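Side-chain contacts in coiled-coil quantitatively-enriched protein 1 (Schizosaccharomyces pombe, PDB 7CUJ), which acts as a molecular adaptor that links telomeres to the meiotic centrosome, supporting meiotic telomere clustering, telomere length regulation and chromosome segregation: residues A60-I63 and S68-D71; I63-S68 and F125-F130. All blocks are in the same frame, centred on the assembly; numbering follows the deposited sequence.

Contact 1 (A60-I63 and S68-D71)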
# COMPACT_ATOMS: atom_id res chain seq x y z
N ALA A 60 16.29 3.08 3.56
CA ALA A 60 16.73 2.52 4.83
C ALA A 60 18.22 2.80 5.03
O ALA A 60 18.64 3.17 6.13
CB ALA A 60 16.40 1.04 4.87
N HIS A 61 19.00 2.64 3.95
CA HIS A 61 20.40 3.03 3.94
C HIS A 61 20.55 4.49 4.32
O HIS A 61 21.42 4.83 5.13
CB HIS A 61 21.03 2.76 2.56
CG HIS A 61 21.50 1.36 2.38
ND1 HIS A 61 22.34 0.73 3.28
CD2 HIS A 61 21.26 0.46 1.40
CE1 HIS A 61 22.59 -0.49 2.87
NE2 HIS A 61 21.95 -0.68 1.71
N ASN A 62 19.71 5.36 3.74
CA ASN A 62 19.82 6.80 3.92
C ASN A 62 19.57 7.17 5.38
O ASN A 62 20.33 7.95 5.95
CB ASN A 62 18.89 7.58 2.98
CG ASN A 62 19.27 7.44 1.52
OD1 ASN A 62 20.37 7.01 1.19
ND2 ASN A 62 18.34 7.79 0.64
N ILE A 63 18.51 6.60 5.97
CA ILE A 63 18.16 6.84 7.36
C ILE A 63 19.32 6.42 8.26
O ILE A 63 19.61 7.09 9.25
CB ILE A 63 16.84 6.11 7.73
CG1 ILE A 63 15.64 6.74 7.00
CG2 ILE A 63 16.61 6.08 9.23
CD1 ILE A 63 14.45 5.81 6.83
N SER A 68 19.02 13.51 8.46
CA SER A 68 18.93 14.86 7.91
C SER A 68 19.07 14.86 6.39
O SER A 68 18.99 15.91 5.77
CB SER A 68 19.91 15.79 8.57
OG SER A 68 21.24 15.48 8.19
N LEU A 69 19.25 13.67 5.79
CA LEU A 69 19.12 13.51 4.35
C LEU A 69 17.67 13.79 3.92
O LEU A 69 17.40 13.90 2.73
CB LEU A 69 19.57 12.11 3.92
CG LEU A 69 21.06 11.79 3.99
CD1 LEU A 69 21.35 10.40 3.45
CD2 LEU A 69 21.90 12.83 3.24
N TYR A 70 16.75 13.87 4.90
CA TYR A 70 15.34 14.17 4.62
C TYR A 70 14.95 15.52 5.21
O TYR A 70 13.77 15.80 5.40
CB TYR A 70 14.43 13.01 5.04
CG TYR A 70 14.70 11.76 4.25
CD1 TYR A 70 14.22 11.62 2.96
CD2 TYR A 70 15.47 10.74 4.78
CE1 TYR A 70 14.49 10.48 2.21
CE2 TYR A 70 15.75 9.60 4.04
CZ TYR A 70 15.26 9.47 2.75
OH TYR A 70 15.54 8.35 2.02
N ASP A 71 15.95 16.36 5.50
CA ASP A 71 15.75 17.76 5.81
C ASP A 71 15.71 18.53 4.50
O ASP A 71 16.58 18.34 3.65
CB ASP A 71 16.85 18.28 6.73
CG ASP A 71 16.58 19.64 7.35
OD1 ASP A 71 15.51 20.22 7.07
OD2 ASP A 71 17.44 20.11 8.13

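Contact 2 (I63-S68 and F125-F130)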
# COMPACT_ATOMS: atom_id res chain seq x y z
N ILE A 63 18.51 6.60 5.97
CA ILE A 63 18.16 6.84 7.36
C ILE A 63 19.32 6.42 8.26
O ILE A 63 19.61 7.09 9.25
CB ILE A 63 16.84 6.11 7.73
CG1 ILE A 63 15.64 6.74 7.00
CG2 ILE A 63 16.61 6.08 9.23
CD1 ILE A 63 14.45 5.81 6.83
N ALA A 64 20.00 5.33 7.87
CA ALA A 64 21.10 4.77 8.64
C ALA A 64 22.36 5.62 8.49
O ALA A 64 23.22 5.61 9.36
CB ALA A 64 21.34 3.33 8.23
N LYS A 65 22.47 6.34 7.36
CA LYS A 65 23.58 7.25 7.16
C LYS A 65 23.36 8.49 8.03
O LYS A 65 24.14 8.75 8.95
CB LYS A 65 23.74 7.62 5.68
CG LYS A 65 24.33 6.53 4.81
CD LYS A 65 24.33 6.89 3.34
CE LYS A 65 23.96 5.71 2.46
NZ LYS A 65 23.91 6.08 1.03
N HIS A 66 22.29 9.24 7.73
CA HIS A 66 21.89 10.36 8.56
C HIS A 66 20.44 10.73 8.26
O HIS A 66 20.06 10.87 7.10
CB HIS A 66 22.81 11.57 8.33
CG HIS A 66 22.88 12.48 9.51
ND1 HIS A 66 23.99 12.51 10.33
CD2 HIS A 66 22.00 13.36 10.01
CE1 HIS A 66 23.79 13.40 11.28
NE2 HIS A 66 22.58 13.93 11.12
N PRO A 67 19.58 10.92 9.29
CA PRO A 67 18.18 11.30 9.07
C PRO A 67 18.01 12.64 8.36
O PRO A 67 16.98 12.87 7.72
CB PRO A 67 17.58 11.32 10.49
CG PRO A 67 18.77 11.46 11.42
CD PRO A 67 19.90 10.73 10.72
N SER A 68 19.02 13.51 8.46
CA SER A 68 18.93 14.86 7.91
C SER A 68 19.07 14.86 6.39
O SER A 68 18.99 15.91 5.77
CB SER A 68 19.91 15.79 8.57
OG SER A 68 21.24 15.48 8.19
N PHE A 125 35.30 5.74 4.50
CA PHE A 125 34.46 5.66 3.32
C PHE A 125 33.01 5.97 3.70
O PHE A 125 32.51 5.49 4.71
CB PHE A 125 34.59 4.29 2.64
CG PHE A 125 35.85 4.13 1.83
CD1 PHE A 125 37.03 3.73 2.43
CD2 PHE A 125 35.85 4.38 0.46
CE1 PHE A 125 38.19 3.58 1.68
CE2 PHE A 125 37.01 4.23 -0.28
CZ PHE A 125 38.18 3.83 0.33
N ILE A 126 32.36 6.79 2.87
CA ILE A 126 30.98 7.20 3.09
C ILE A 126 30.31 7.34 1.72
O ILE A 126 30.90 7.88 0.79
CB ILE A 126 30.93 8.50 3.93
CG1 ILE A 126 29.51 8.85 4.37
CG2 ILE A 126 31.62 9.66 3.22
CD1 ILE A 126 29.45 9.89 5.47
N SER A 127 29.07 6.84 1.61
CA SER A 127 28.41 6.72 0.32
C SER A 127 27.43 7.87 0.09
O SER A 127 26.31 7.65 -0.36
CB SER A 127 27.75 5.37 0.18
OG SER A 127 26.71 5.22 1.13
N ASN A 128 27.88 9.10 0.37
CA ASN A 128 27.06 10.29 0.25
C ASN A 128 27.95 11.53 0.23
O ASN A 128 28.73 11.75 1.16
CB ASN A 128 26.03 10.37 1.39
CG ASN A 128 24.98 11.43 1.13
OD1 ASN A 128 25.14 12.58 1.55
ND2 ASN A 128 23.93 11.07 0.42
N GLN A 129 27.81 12.34 -0.82
CA GLN A 129 28.67 13.49 -1.04
C GLN A 129 28.41 14.55 0.03
O GLN A 129 29.35 15.06 0.63
CB GLN A 129 28.50 14.05 -2.45
CG GLN A 129 29.44 15.20 -2.77
CD GLN A 129 30.90 14.80 -2.71
OE1 GLN A 129 31.37 13.97 -3.48
NE2 GLN A 129 31.63 15.41 -1.79
N PHE A 130 27.13 14.87 0.25
CA PHE A 130 26.75 15.91 1.20
C PHE A 130 27.32 15.60 2.58
O PHE A 130 27.90 16.48 3.22
CB PHE A 130 25.23 16.09 1.24
CG PHE A 130 24.76 16.93 2.40
CD1 PHE A 130 25.02 18.29 2.44
CD2 PHE A 130 24.10 16.35 3.48
CE1 PHE A 130 24.61 19.06 3.53
CE2 PHE A 130 23.70 17.12 4.56
CZ PHE A 130 23.95 18.47 4.58
O HOH W 1 22.95 8.30 -0.16

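Contact 1 (A60-I63 and S68-D71)
N62 hands one amide N-H to the phenol of Y70: ND2 lies 3.2 Å from OH, and the nearly straight bond (163°) leaves within the amide plane. The other end of the same amide is held from its own helix, because OD1 accepts from Q58 NE2 one turn earlier. Asparagine suits this place, since donor and acceptor each find a mate, which should discourage the amide from flipping. Its plane stands 45° from the tyrosine ring, and N62 CB comes obliquely to that ring, 3.9 Å from Y70 CE2. I63 adds an apolar neighbour, its CG1 reaching Y70 CE2 at 4.1 Å, before its side chain runs on to M25, M26 and L29 of helix 20-32. Y70 also touches M25, so its ring lies between helix 47-65 and helix 20-32, with the hydroxyl turned to the N62 amide. A phenylalanine in its place would probably deprive N62 ND2 of its acceptor and leave that end of the amide less firmly held. L69 adds a methyl contact: with CG anti to the carbonyl carbon (chi1 -71°), its CD1 rests 3.8 Å from N62 CB and packs beside the N62 carbonyl oxygen. The backbone bond from D71 N to S68 O spans L69 and Y70 and closes the turn that presents both. The whole is a helix end followed by a 3-10 turn, in which the chain doubles back and lays two side chains against the last turn of helix 47-65.

Contact 2 (I63-S68 and F125-F130)
K65 and S127 meet at the C-terminal end of strand 121-126, a central strand of the parallel sheet in the alpha/beta domain held in this fragment of the longer Ccq1 protein, where the loop 127-128 leads into helix 129-141. On the first segment, K65 sends its long chain from the last turn of helix 47-65 across to the loop, and a bend at chi3 (-140°) turns the ammonium group in toward S127. NZ donates to S127 O at 3.2 Å, coming from above the carbonyl plane, and more weakly to S127 OG at 2.9 Å. Its salt bridge is with E192, which probably balances the buried charge, while S127 OG bonds to D190. Lysine suits the place because its long, flexible chain carries a cation from the helix end to a carbonyl, a carboxylate and a water. The aliphatic part of the chain is used too, with K65 CD 4.3 Å from N128 CB. H66 is the first residue to leave the helix, and its ring packs edge-to-face with F104. Across from the lysine, N128 stands at the N-cap of helix 129-141, as asparagine often does, its OD1 taking the backbone N-H of L131. The opposite end of that amide completes the contact through a bridging solvent molecule: water 1 accepts from N128 ND2 at 3.0 Å and from K65 NZ at 2.7 Å.

Both contacts start from the end of helix 47-65 and share I63 and S68, with centres about 7 Å apart, yet they face different parts of the fold. Contact 1 is local, joining the helix to the turn that follows it; contact 2 joins the same helix end to a distant strand-to-helix loop and lies nearer the middle of the chain. Each is partly buried. Contact 1 depends on an uncharged amide-phenol bond and apolar packing, and its Y70 also meets the chain of another protein. Contact 2 rests on a lysine ammonium shared among the S127 carbonyl, a water and, outside the contact, the E192 carboxylate. They touch by packing, L69 CD2 lying 3.7 Å from N128 OD1.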